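Local coordinates for protein probable thiamine pyrophosphokinase (Staphylococcus saprophyticus, PDB 3L8M) that probably transfers a pyrophosphate group from ATP to thiamine, making thiamine diphosphate, at residues N9-K14 with L127-N132. Numbering follows the deposited sequence.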
# COMPACT_ATOMS: atom_id res chain seq x y z
N ASN A 9 26.64 -0.07 3.62
CA ASN A 9 26.68 -0.72 2.31
C ASN A 9 27.63 -1.91 2.12
O ASN A 9 27.95 -2.27 0.99
CB ASN A 9 26.95 0.33 1.22
CG ASN A 9 28.33 0.95 1.34
OD1 ASN A 9 28.89 1.04 2.44
ND2 ASN A 9 28.88 1.39 0.22
N ARG A 10 28.08 -2.52 3.22
CA ARG A 10 28.99 -3.66 3.12
C ARG A 10 28.28 -5.02 3.06
O ARG A 10 27.38 -5.29 3.85
CB ARG A 10 29.95 -3.70 4.31
CG ARG A 10 31.06 -2.67 4.28
CD ARG A 10 31.85 -2.73 5.58
NE ARG A 10 32.83 -1.65 5.66
CZ ARG A 10 33.95 -1.61 4.95
NH1 ARG A 10 34.25 -2.60 4.12
NH2 ARG A 10 34.76 -0.56 5.05
N ASN A 11 28.70 -5.85 2.11
CA ASN A 11 28.17 -7.20 1.91
C ASN A 11 26.65 -7.29 1.72
O ASN A 11 26.05 -8.32 1.98
CB ASN A 11 28.59 -8.09 3.08
CG ASN A 11 30.08 -8.06 3.33
OD1 ASN A 11 30.88 -8.11 2.39
ND2 ASN A 11 30.48 -7.98 4.59
N LEU A 12 26.04 -6.20 1.25
CA LEU A 12 24.60 -6.20 1.05
C LEU A 12 24.21 -7.13 -0.08
O LEU A 12 24.92 -7.22 -1.09
CB LEU A 12 24.10 -4.81 0.70
CG LEU A 12 24.31 -3.75 1.78
CD1 LEU A 12 23.53 -2.51 1.40
CD2 LEU A 12 23.82 -4.29 3.13
N PRO A 13 23.10 -7.87 0.07
CA PRO A 13 22.69 -8.76 -1.01
C PRO A 13 22.46 -7.85 -2.22
O PRO A 13 21.86 -6.78 -2.09
CB PRO A 13 21.40 -9.38 -0.48
CG PRO A 13 21.66 -9.45 1.02
CD PRO A 13 22.28 -8.09 1.28
N LYS A 14 22.95 -8.25 -3.39
CA LYS A 14 22.79 -7.41 -4.57
C LYS A 14 21.31 -7.12 -4.89
O LYS A 14 20.45 -8.00 -4.78
CB LYS A 14 23.48 -8.06 -5.78
CG LYS A 14 22.94 -9.44 -6.16
CD LYS A 14 23.67 -9.96 -7.39
CE LYS A 14 23.14 -11.31 -7.83
NZ LYS A 14 23.89 -11.83 -9.01
N LEU A 127 19.96 -11.25 11.07
CA LEU A 127 21.04 -10.43 10.50
C LEU A 127 21.23 -11.08 9.14
O LEU A 127 21.27 -12.31 9.04
CB LEU A 127 22.33 -10.55 11.32
CG LEU A 127 22.23 -10.20 12.82
CD1 LEU A 127 23.57 -10.47 13.53
CD2 LEU A 127 21.82 -8.74 12.97
N ILE A 128 21.34 -10.27 8.09
CA ILE A 128 21.49 -10.82 6.76
C ILE A 128 22.48 -10.10 5.87
O ILE A 128 22.52 -8.89 5.87
CB ILE A 128 20.13 -10.79 5.99
CG1 ILE A 128 19.01 -11.39 6.85
CG2 ILE A 128 20.27 -11.53 4.65
CD1 ILE A 128 17.62 -11.28 6.18
N ASP A 129 23.31 -10.86 5.14
CA ASP A 129 24.21 -10.26 4.16
C ASP A 129 24.19 -11.15 2.92
O ASP A 129 23.43 -12.13 2.88
CB ASP A 129 25.64 -10.01 4.70
CG ASP A 129 26.41 -11.28 5.04
OD1 ASP A 129 25.97 -12.41 4.77
OD2 ASP A 129 27.52 -11.10 5.60
N ASP A 130 24.98 -10.82 1.91
CA ASP A 130 24.99 -11.59 0.67
C ASP A 130 25.32 -13.08 0.78
O ASP A 130 25.06 -13.83 -0.15
CB ASP A 130 25.94 -10.94 -0.35
CG ASP A 130 27.34 -10.74 0.20
OD1 ASP A 130 27.64 -11.30 1.28
OD2 ASP A 130 28.13 -10.03 -0.44
N THR A 131 25.87 -13.51 1.92
CA THR A 131 26.25 -14.92 2.09
C THR A 131 25.71 -15.62 3.35
O THR A 131 25.81 -16.85 3.48
CB THR A 131 27.81 -15.06 2.12
OG1 THR A 131 28.37 -14.46 0.95
CG2 THR A 131 28.23 -16.54 2.18
N ASN A 132 25.11 -14.86 4.27
CA ASN A 132 24.64 -15.46 5.52
C ASN A 132 23.30 -14.97 6.03
O ASN A 132 22.81 -13.91 5.65
CB ASN A 132 25.65 -15.19 6.64
CG ASN A 132 27.04 -15.67 6.32
OD1 ASN A 132 27.40 -16.81 6.62
ND2 ASN A 132 27.84 -14.80 5.71
O HOH W 1 30.74 -9.32 0.13
O HOH W 2 27.58 -7.87 -1.65
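Asn11 and Asp130 are joined by one backbone hydrogen bond, in which Asp130 N donates to Asn11 O at 2.7 Å. Around this bond the packing is close. The Asp129 CB methylene lies 3.2 Å from Asn11 O, and the Pro13 ring sets its CG over the peptide that links Asp129 to Asp130, 3.6 Å from Asp129 C. Beyond this the packing loosens, Pro13 CG coming no nearer than 4.4 Å to Ile128 CG2. The residues 127-132 carry the end of strand 124-128 through the tight turn into antiparallel strand 132-137, while 9-14 belongs to the loop between strand 2-6 and helix 16-19, so the contact joins two loops that follow the C-terminal ends of parallel strands flanking strand 92-96 in the middle of the mixed sheet. Asp129 shapes its turn as an Asx turn: with chi1 at 65° the carboxylate turns back over its own backbone, and OD1 accepts hydrogen bonds from Thr131 N, which comes from above the carboxylate plane, and from Asn132 ND2, on its syn lone pair. Its OD2 is hydrogen-bonded to Thr99 OG1, which also accepts from Asn11 ND2, so one threonine hydroxyl links both segments. The Asn11 side chain also lies about 3 Å from a bound sodium ion. On the outer side, waters join the segments through the Asp130 carboxylate. One molecule bridges Asn11 OD1 and Asp130 OD2, and a second, 2.8 Å from Leu12 O, donates to the same Asp130 OD2.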